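Long-range contacts in carbohydrate binding module family 33 and 10 domain protein (Teredinibacter turnerae, PDB 6RW7), which is an AA10 lytic polysaccharide monooxygenase, this chain being its copper-binding domain, and probably binds and oxidatively cleaves cellulose: residues Met49-His54 with Glu73-Ala78; Phe182-Arg187 with Arg194-Val199. All blocks are in the same frame, centred on the assembly; numbering follows the deposited sequence.

Contact 1. Residues Met49-His54 with Glu73-Ala78; sequences MSVVAH and ETWNPA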
ATOM      1  N   MET A  49       4.930   8.642  -4.035  1.00  9.54           N
ATOM      2  CA  MET A  49       5.890   8.082  -3.047  1.00  9.76           C
ATOM      3  C   MET A  49       5.689   8.701  -1.658  1.00 10.57           C
ATOM      4  O   MET A  49       6.504   8.434  -0.762  1.00 11.14           O
ATOM      5  CB  MET A  49       7.330   8.293  -3.510  1.00  9.82           C
ATOM      6  CG  MET A  49       7.823   9.710  -3.502  1.00 10.21           C
ATOM      7  SD  MET A  49       7.085  10.853  -4.710  1.00 10.37           S
ATOM      8  CE  MET A  49       7.691  10.155  -6.249  1.00 10.01           C
ATOM      9  N   SER A  50       4.661   9.523  -1.484  1.00 11.24           N
ATOM     10  CA  SER A  50       4.569  10.415  -0.302  1.00 10.73           C
ATOM     11  C   SER A  50       3.262  10.226   0.452  1.00 10.78           C
ATOM     12  O   SER A  50       2.738  11.229   0.941  1.00  9.78           O
ATOM     13  CB  SER A  50       4.751  11.839  -0.729  1.00 11.27           C
ATOM     14  OG  SER A  50       5.926  11.970  -1.514  1.00 12.70           O
ATOM     15  N   VAL A  51       2.754   8.998   0.553  1.00 10.14           N
ATOM     16  CA  VAL A  51       1.590   8.751   1.444  1.00 10.00           C
ATOM     17  C   VAL A  51       2.189   8.493   2.826  1.00  9.91           C
ATOM     18  O   VAL A  51       2.731   7.396   3.043  1.00  9.63           O
ATOM     19  CB  VAL A  51       0.683   7.605   0.973  1.00  9.97           C
ATOM     20  CG1 VAL A  51      -0.553   7.588   1.843  1.00 10.56           C
ATOM     21  CG2 VAL A  51       0.289   7.740  -0.493  1.00  9.92           C
ATOM     22  N   VAL A  52       2.170   9.503   3.699  1.00  9.22           N
ATOM     23  CA  VAL A  52       3.108   9.571   4.850  1.00  9.83           C
ATOM     24  C   VAL A  52       2.443  10.108   6.113  1.00 10.33           C
ATOM     25  O   VAL A  52       1.551  10.982   6.030  1.00 11.13           O
ATOM     26  CB  VAL A  52       4.368  10.392   4.488  1.00 10.31           C
ATOM     27  CG1 VAL A  52       4.052  11.852   4.218  1.00 10.39           C
ATOM     28  CG2 VAL A  52       5.475  10.248   5.523  1.00 10.29           C
ATOM     29  N   ALA A  53       2.922   9.591   7.240  1.00 10.20           N
ATOM     30  CA  ALA A  53       2.588  10.102   8.577  1.00 10.22           C
ATOM     31  C   ALA A  53       3.804   9.942   9.475  1.00  9.92           C
ATOM     32  O   ALA A  53       4.806   9.345   9.052  1.00 10.38           O
ATOM     33  CB  ALA A  53       1.388   9.363   9.120  1.00 10.13           C
ATOM     34  N   HIS A  54       3.702  10.417  10.715  1.00 10.46           N
ATOM     35  CA  HIS A  54       4.766  10.266  11.718  1.00 10.38           C
ATOM     36  C   HIS A  54       4.137   9.709  12.986  1.00 11.02           C
ATOM     37  O   HIS A  54       3.906  10.471  13.911  1.00 11.96           O
ATOM     38  CB  HIS A  54       5.486  11.595  11.955  1.00 10.15           C
ATOM     39  CG  HIS A  54       6.223  12.047  10.752  1.00 10.69           C
ATOM     40  ND1 HIS A  54       5.624  12.798   9.769  1.00 11.57           N
ATOM     41  CD2 HIS A  54       7.493  11.825  10.360  1.00 11.60           C
ATOM     42  CE1 HIS A  54       6.490  13.001   8.794  1.00 12.04           C
ATOM     43  NE2 HIS A  54       7.657  12.444   9.157  1.00 13.27           N
ATOM     44  N   GLU A  73      -0.185  13.278   5.531  1.00 10.72           N
ATOM     45  CA  GLU A  73       0.289  14.673   5.622  1.00 10.74           C
ATOM     46  C   GLU A  73       0.334  15.357   4.262  1.00 11.18           C
ATOM     47  O   GLU A  73       0.210  16.586   4.238  1.00 11.80           O
ATOM     48  CB  GLU A  73       1.681  14.694   6.239  1.00 11.24           C
ATOM     49  CG  GLU A  73       1.679  14.168   7.655  1.00 12.45           C
ATOM     50  CD  GLU A  73       2.966  14.329   8.436  1.00 14.18           C
ATOM     51  OE1 GLU A  73       3.837  15.086   7.970  1.00 17.14           O
ATOM     52  OE2 GLU A  73       3.105  13.708   9.500  1.00 13.58           O
ATOM     53  N   THR A  74       0.612  14.646   3.181  1.00 11.34           N
ATOM     54  CA  THR A  74       0.794  15.332   1.864  1.00 10.82           C
ATOM     55  C   THR A  74      -0.542  15.900   1.375  1.00 11.60           C
ATOM     56  O   THR A  74      -0.583  17.065   0.885  1.00 12.56           O
ATOM     57  CB  THR A  74       1.437  14.383   0.842  1.00 10.96           C
ATOM     58  OG1 THR A  74       2.609  13.861   1.478  1.00 11.06           O
ATOM     59  CG2 THR A  74       1.728  15.053  -0.487  1.00 11.73           C
ATOM     60  N   TRP A  75      -1.590  15.085   1.448  1.00 11.22           N
ATOM     61  CA  TRP A  75      -2.977  15.449   1.103  1.00 11.47           C
ATOM     62  C   TRP A  75      -3.908  14.540   1.897  1.00 12.47           C
ATOM     63  O   TRP A  75      -3.540  13.397   2.181  1.00 12.19           O
ATOM     64  CB  TRP A  75      -3.266  15.386  -0.404  1.00 11.34           C
ATOM     65  CG  TRP A  75      -2.198  14.866  -1.315  1.00 11.19           C
ATOM     66  CD1 TRP A  75      -1.632  15.534  -2.362  1.00 10.82           C
ATOM     67  CD2 TRP A  75      -1.614  13.557  -1.311  1.00 10.40           C
ATOM     68  NE1 TRP A  75      -0.753  14.729  -3.030  1.00 11.01           N
ATOM     69  CE2 TRP A  75      -0.704  13.515  -2.397  1.00 10.71           C
ATOM     70  CE3 TRP A  75      -1.748  12.439  -0.480  1.00 10.89           C
ATOM     71  CZ2 TRP A  75       0.038  12.376  -2.677  1.00 10.58           C
ATOM     72  CZ3 TRP A  75      -0.992  11.322  -0.753  1.00 10.83           C
ATOM     73  CH2 TRP A  75      -0.110  11.293  -1.837  1.00 10.94           C
ATOM     74  N   ASN A  76      -5.089  15.051   2.212  1.00 12.87           N
ATOM     75  CA  ASN A  76      -6.115  14.253   2.918  1.00 13.70           C
ATOM     76  C   ASN A  76      -7.460  14.742   2.412  1.00 14.33           C
ATOM     77  O   ASN A  76      -7.792  15.905   2.648  1.00 16.38           O
ATOM     78  CB  ASN A  76      -5.948  14.400   4.423  1.00 13.74           C
ATOM     79  CG  ASN A  76      -6.921  13.544   5.190  1.00 15.48           C
ATOM     80  OD1 ASN A  76      -7.326  12.509   4.688  1.00 15.96           O
ATOM     81  ND2 ASN A  76      -7.252  13.954   6.405  1.00 16.19           N
ATOM     82  N   PRO A  77      -8.239  13.960   1.646  1.00 14.76           N
ATOM     83  CA  PRO A  77      -7.908  12.586   1.262  1.00 13.82           C
ATOM     84  C   PRO A  77      -6.738  12.504   0.281  1.00 12.57           C
ATOM     85  O   PRO A  77      -6.401  13.490  -0.371  1.00 12.36           O
ATOM     86  CB  PRO A  77      -9.207  12.064   0.607  1.00 14.80           C
ATOM     87  CG  PRO A  77      -9.924  13.296   0.138  1.00 16.93           C
ATOM     88  CD  PRO A  77      -9.550  14.384   1.122  1.00 16.14           C
ATOM     89  N   ALA A  78      -6.124  11.324   0.189  1.00 11.40           N
ATOM     90  CA  ALA A  78      -5.079  11.032  -0.814  1.00 11.16           C
ATOM     91  C   ALA A  78      -5.746  10.748  -2.159  1.00 10.42           C
ATOM     92  O   ALA A  78      -6.886  10.260  -2.227  1.00 10.17           O
ATOM     93  CB  ALA A  78      -4.232   9.847  -0.388  1.00 11.80           C
TER
HETATM   94  O   HOH W   1       0.392  11.735   2.770  1.00 10.99           O
HETATM   95  O   HOH W   2       1.565  12.440  11.269  1.00 13.08           O

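Contact 2. Residues Phe182-Arg187 with Arg194-Val199; sequences FAEWGR and RFFSCV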
ATOM      1  N   PHE A 182      -3.633  -3.551   2.603  1.00  8.91           N
ATOM      2  CA  PHE A 182      -3.224  -2.242   3.154  1.00  8.99           C
ATOM      3  C   PHE A 182      -1.899  -2.478   3.885  1.00  9.05           C
ATOM      4  O   PHE A 182      -1.834  -3.327   4.790  1.00  9.41           O
ATOM      5  CB  PHE A 182      -4.339  -1.661   4.035  1.00  9.38           C
ATOM      6  CG  PHE A 182      -3.836  -0.593   4.967  1.00 10.05           C
ATOM      7  CD1 PHE A 182      -3.645   0.686   4.493  1.00 10.53           C
ATOM      8  CD2 PHE A 182      -3.491  -0.875   6.276  1.00 10.81           C
ATOM      9  CE1 PHE A 182      -3.139   1.678   5.305  1.00 10.78           C
ATOM     10  CE2 PHE A 182      -2.984   0.120   7.095  1.00 10.32           C
ATOM     11  CZ  PHE A 182      -2.799   1.382   6.598  1.00 10.06           C
ATOM     12  N   ALA A 183      -0.849  -1.756   3.507  1.00  9.01           N
ATOM     13  CA  ALA A 183       0.509  -2.020   4.003  1.00  9.19           C
ATOM     14  C   ALA A 183       1.179  -0.745   4.491  1.00  8.80           C
ATOM     15  O   ALA A 183       0.946   0.345   3.951  1.00  9.28           O
ATOM     16  CB  ALA A 183       1.339  -2.651   2.915  1.00  9.58           C
ATOM     17  N   GLU A 184       2.065  -0.935   5.453  1.00  8.64           N
ATOM     18  CA  GLU A 184       2.836   0.154   6.059  1.00  9.17           C
ATOM     19  C   GLU A 184       4.321  -0.186   6.064  1.00  8.63           C
ATOM     20  O   GLU A 184       4.684  -1.355   6.321  1.00  8.77           O
ATOM     21  CB  GLU A 184       2.411   0.380   7.510  1.00  9.20           C
ATOM     22  CG  GLU A 184       0.935   0.630   7.696  1.00 10.20           C
ATOM     23  CD  GLU A 184       0.517   0.828   9.143  1.00 10.73           C
ATOM     24  OE1 GLU A 184       1.342   0.526  10.055  1.00 11.54           O
ATOM     25  OE2 GLU A 184      -0.625   1.283   9.344  1.00 12.76           O
ATOM     26  N   TRP A 185       5.130   0.847   5.864  1.00  8.28           N
ATOM     27  CA  TRP A 185       6.596   0.769   6.044  1.00  8.71           C
ATOM     28  C   TRP A 185       6.939   1.793   7.118  1.00  8.59           C
ATOM     29  O   TRP A 185       6.776   2.986   6.849  1.00  9.26           O
ATOM     30  CB  TRP A 185       7.327   0.978   4.718  1.00  8.91           C
ATOM     31  CG  TRP A 185       8.774   1.316   4.861  1.00  8.60           C
ATOM     32  CD1 TRP A 185       9.680   0.768   5.722  1.00  9.34           C
ATOM     33  CD2 TRP A 185       9.474   2.301   4.087  1.00  9.15           C
ATOM     34  NE1 TRP A 185      10.894   1.369   5.558  1.00  9.56           N
ATOM     35  CE2 TRP A 185      10.795   2.316   4.573  1.00  9.85           C
ATOM     36  CE3 TRP A 185       9.111   3.174   3.050  1.00  9.85           C
ATOM     37  CZ2 TRP A 185      11.753   3.183   4.061  1.00  9.83           C
ATOM     38  CZ3 TRP A 185      10.070   4.021   2.541  1.00 10.22           C
ATOM     39  CH2 TRP A 185      11.365   4.035   3.057  1.00 10.15           C
ATOM     40  N   GLY A 186       7.352   1.329   8.290  1.00  9.23           N
ATOM     41  CA  GLY A 186       7.607   2.238   9.418  1.00  9.46           C
ATOM     42  C   GLY A 186       9.076   2.331   9.746  1.00 10.06           C
ATOM     43  O   GLY A 186       9.752   1.285   9.916  1.00 10.56           O
ATOM     44  N   ARG A 187       9.556   3.559   9.883  1.00 10.49           N
ATOM     45  CA  ARG A 187      10.886   3.847  10.459  1.00 10.64           C
ATOM     46  C   ARG A 187      10.754   3.866  11.983  1.00 11.40           C
ATOM     47  O   ARG A 187       9.636   3.903  12.522  1.00 11.40           O
ATOM     48  CB  ARG A 187      11.405   5.169   9.888  1.00 10.91           C
ATOM     49  CG  ARG A 187      11.649   5.097   8.390  1.00 11.18           C
ATOM     50  CD  ARG A 187      11.949   6.437   7.769  1.00 11.55           C
ATOM     51  NE  ARG A 187      13.184   7.011   8.281  1.00 11.69           N
ATOM     52  CZ  ARG A 187      13.534   8.294   8.172  1.00 12.67           C
ATOM     53  NH1 ARG A 187      12.771   9.156   7.522  1.00 13.19           N
ATOM     54  NH2 ARG A 187      14.644   8.711   8.725  1.00 13.83           N
ATOM     55  N   ARG A 194       6.347   6.979   8.486  1.00  9.22           N
ATOM     56  CA  ARG A 194       5.657   5.741   8.046  1.00  9.48           C
ATOM     57  C   ARG A 194       5.003   6.014   6.698  1.00  9.46           C
ATOM     58  O   ARG A 194       4.404   7.084   6.527  1.00  8.98           O
ATOM     59  CB  ARG A 194       4.615   5.346   9.090  1.00  9.58           C
ATOM     60  CG  ARG A 194       3.900   4.024   8.828  1.00  9.35           C
ATOM     61  CD  ARG A 194       3.021   3.658  10.029  1.00  9.45           C
ATOM     62  NE  ARG A 194       3.902   3.384  11.162  1.00 10.03           N
ATOM     63  CZ  ARG A 194       4.369   2.192  11.526  1.00 10.09           C
ATOM     64  NH1 ARG A 194       3.944   1.061  10.971  1.00 10.19           N
ATOM     65  NH2 ARG A 194       5.292   2.125  12.467  1.00 10.73           N
ATOM     66  N   PHE A 195       5.122   5.066   5.770  1.00  9.42           N
ATOM     67  CA  PHE A 195       4.550   5.182   4.414  1.00  9.62           C
ATOM     68  C   PHE A 195       3.504   4.099   4.226  1.00  9.47           C
ATOM     69  O   PHE A 195       3.603   3.024   4.861  1.00  9.52           O
ATOM     70  CB  PHE A 195       5.654   5.105   3.362  1.00  9.79           C
ATOM     71  CG  PHE A 195       6.598   6.264   3.489  1.00  9.79           C
ATOM     72  CD1 PHE A 195       7.703   6.168   4.313  1.00 10.79           C
ATOM     73  CD2 PHE A 195       6.346   7.458   2.822  1.00  9.96           C
ATOM     74  CE1 PHE A 195       8.538   7.263   4.476  1.00 10.68           C
ATOM     75  CE2 PHE A 195       7.169   8.555   3.005  1.00 10.64           C
ATOM     76  CZ  PHE A 195       8.252   8.450   3.837  1.00 10.52           C
ATOM     77  N   PHE A 196       2.482   4.426   3.455  1.00  9.38           N
ATOM     78  CA  PHE A 196       1.275   3.593   3.291  1.00  9.79           C
ATOM     79  C   PHE A 196       1.081   3.229   1.827  1.00  9.61           C
ATOM     80  O   PHE A 196       1.289   4.046   0.970  1.00  9.48           O
ATOM     81  CB  PHE A 196       0.040   4.324   3.832  1.00  9.76           C
ATOM     82  CG  PHE A 196       0.202   4.754   5.259  1.00  9.77           C
ATOM     83  CD1 PHE A 196       0.781   5.974   5.569  1.00  9.99           C
ATOM     84  CD2 PHE A 196      -0.163   3.906   6.287  1.00  9.97           C
ATOM     85  CE1 PHE A 196       0.957   6.342   6.889  1.00 10.06           C
ATOM     86  CE2 PHE A 196       0.012   4.278   7.612  1.00 10.46           C
ATOM     87  CZ  PHE A 196       0.582   5.497   7.901  1.00  9.98           C
ATOM     88  N   SER A 197       0.620   2.012   1.572  1.00  9.50           N
ATOM     89  CA  SER A 197       0.436   1.533   0.187  1.00  9.98           C
ATOM     90  C   SER A 197      -0.674   0.490   0.151  1.00 10.31           C
ATOM     91  O   SER A 197      -0.639  -0.456   0.960  1.00 10.84           O
ATOM     92  CB  SER A 197       1.743   1.031  -0.346  1.00 10.45           C
ATOM     93  OG  SER A 197       1.722   0.828  -1.754  1.00 10.19           O
ATOM     94  N   CYS A 198      -1.661   0.686  -0.718  1.00 10.46           N
ATOM     95  CA  CYS A 198      -2.757  -0.280  -0.960  1.00  9.96           C
ATOM     96  C   CYS A 198      -2.523  -1.050  -2.256  1.00  9.72           C
ATOM     97  O   CYS A 198      -2.119  -0.444  -3.250  1.00  9.17           O
ATOM     98  CB  CYS A 198      -4.100   0.422  -1.048  1.00 11.18           C
ATOM     99  SG  CYS A 198      -4.742   0.811   0.598  1.00 12.80           S
ATOM    100  N   VAL A 199      -2.831  -2.338  -2.245  1.00  9.48           N
ATOM    101  CA  VAL A 199      -2.721  -3.214  -3.429  1.00  9.73           C
ATOM    102  C   VAL A 199      -4.095  -3.821  -3.701  1.00  9.61           C
ATOM    103  O   VAL A 199      -4.648  -4.497  -2.806  1.00  9.43           O
ATOM    104  CB  VAL A 199      -1.671  -4.319  -3.214  1.00 10.14           C
ATOM    105  CG1 VAL A 199      -1.433  -5.050  -4.523  1.00 10.72           C
ATOM    106  CG2 VAL A 199      -0.366  -3.765  -2.661  1.00 10.68           C
TER
HETATM  107  O   HOH W   3       6.867   4.580  12.271  1.00 11.66           O

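Contact 1. Residues Met49-His54 with Glu73-Ala78
His54 and Glu73 make a hydrogen bond at the exposed end of the contact. His54 ND1 donates to Glu73 OE2 at 2.7 Å, nearly straight at 169°. The oxygen lies in the plane of the imidazole ring, but the N-H meets the carboxylate from above its plane. Glu73 reaches the ring because its chain runs extended beyond CG (chi2 -171°). The other ring nitrogen, NE2, is hydrogen-bonded to Glu193 OE2. A water bonded to the His54 backbone N also donates to Glu73 OE2.

Backbone and hydroxyl bonds follow. Glu73 N donates to Val52 O at 2.9 Å. Thr74 OG1 donates to Ser50 O at 2.7 Å, in the carbonyl plane. A second water gives a hydrogen to Ser50 O and accepts from Val52 N and Thr74 N.

The apolar part is small. Val51 CG2 sits at the edge of the Trp75 indole, 3.8 Å from CZ3. Thr74 CG2 lies over one face of that indole, toward its rim, and His44 meets the same ring.

The contact thus ties the loop 73-78 to strand 52-54 and to the residues just before it. With both ring nitrogens engaged, by Glu73 and by Glu193, the rotation of the His54 imidazole is fixed.

Contact 2. Residues Phe182-Arg187 with Arg194-Val199
Phe182-Arg187 and Arg194-Val199 are the antiparallel strands of a beta hairpin, with axes 4.6 Å apart at closest approach. Ala183 with Ser197 and Trp185 with Phe195 are hydrogen-bonded pairs. Trp185 N to Phe195 O is 2.8 Å.

Glu184, Arg194, Phe196, Phe182 and Cys198 share one face. Arg194 NH1 forms a salt bridge to Glu184 OE1 at 2.8 Å, on the anti side of the carboxylate and out of its plane. A bend at chi3 (-66°) turns the guanidinium back across the neighbouring strand, with Gly186 CA over the centre of one face. Glu113 provides a second carboxylate for Arg194. Glu184 OE2 lies at the edge of the Phe196 ring, 3.5 Å from CE2, and accepts from Arg58 N. Phe182 CZ meets Phe196 CD2 at 3.7 Å. Cys198 SG, in a disulfide with Cys68, sits at the Phe182 ring edge.

On the other face, the six-membered ring of Trp185 and the Phe195 ring are near parallel (29°) but displaced, so they barely overlap; Trp185 CE3 is 3.5 Å from Phe195 CD1.

Strand 111-118 pairs with 178-187, and strand 52-54 pairs with 193-202. Strands 3-6 and 96-101 pack over the Ala183-Ser197 face, as in the beta-sandwich core of AA10 enzymes.

How the contacts relate
The contacts meet along one sheet, with centres about 11 Å apart. Backbone pairs join contact 1 directly to contact 2: Ala53 O lies 2.9 Å from Arg194 N, and Val51 O lies 3.0 Å from Phe196 N; both are probable hydrogen bonds. Val52 CG2 packs against Phe195 CE2 at 3.5 Å. Both contacts border the copper(I) site of His1 and His107. The Phe195 side chain comes within about 3 Å of that copper at nearest atoms, and the Val52 side chain within about 7 Å. Glu193 lies between the segments: it is hydrogen-bonded to His54 and forms a salt bridge with Arg187 NH1.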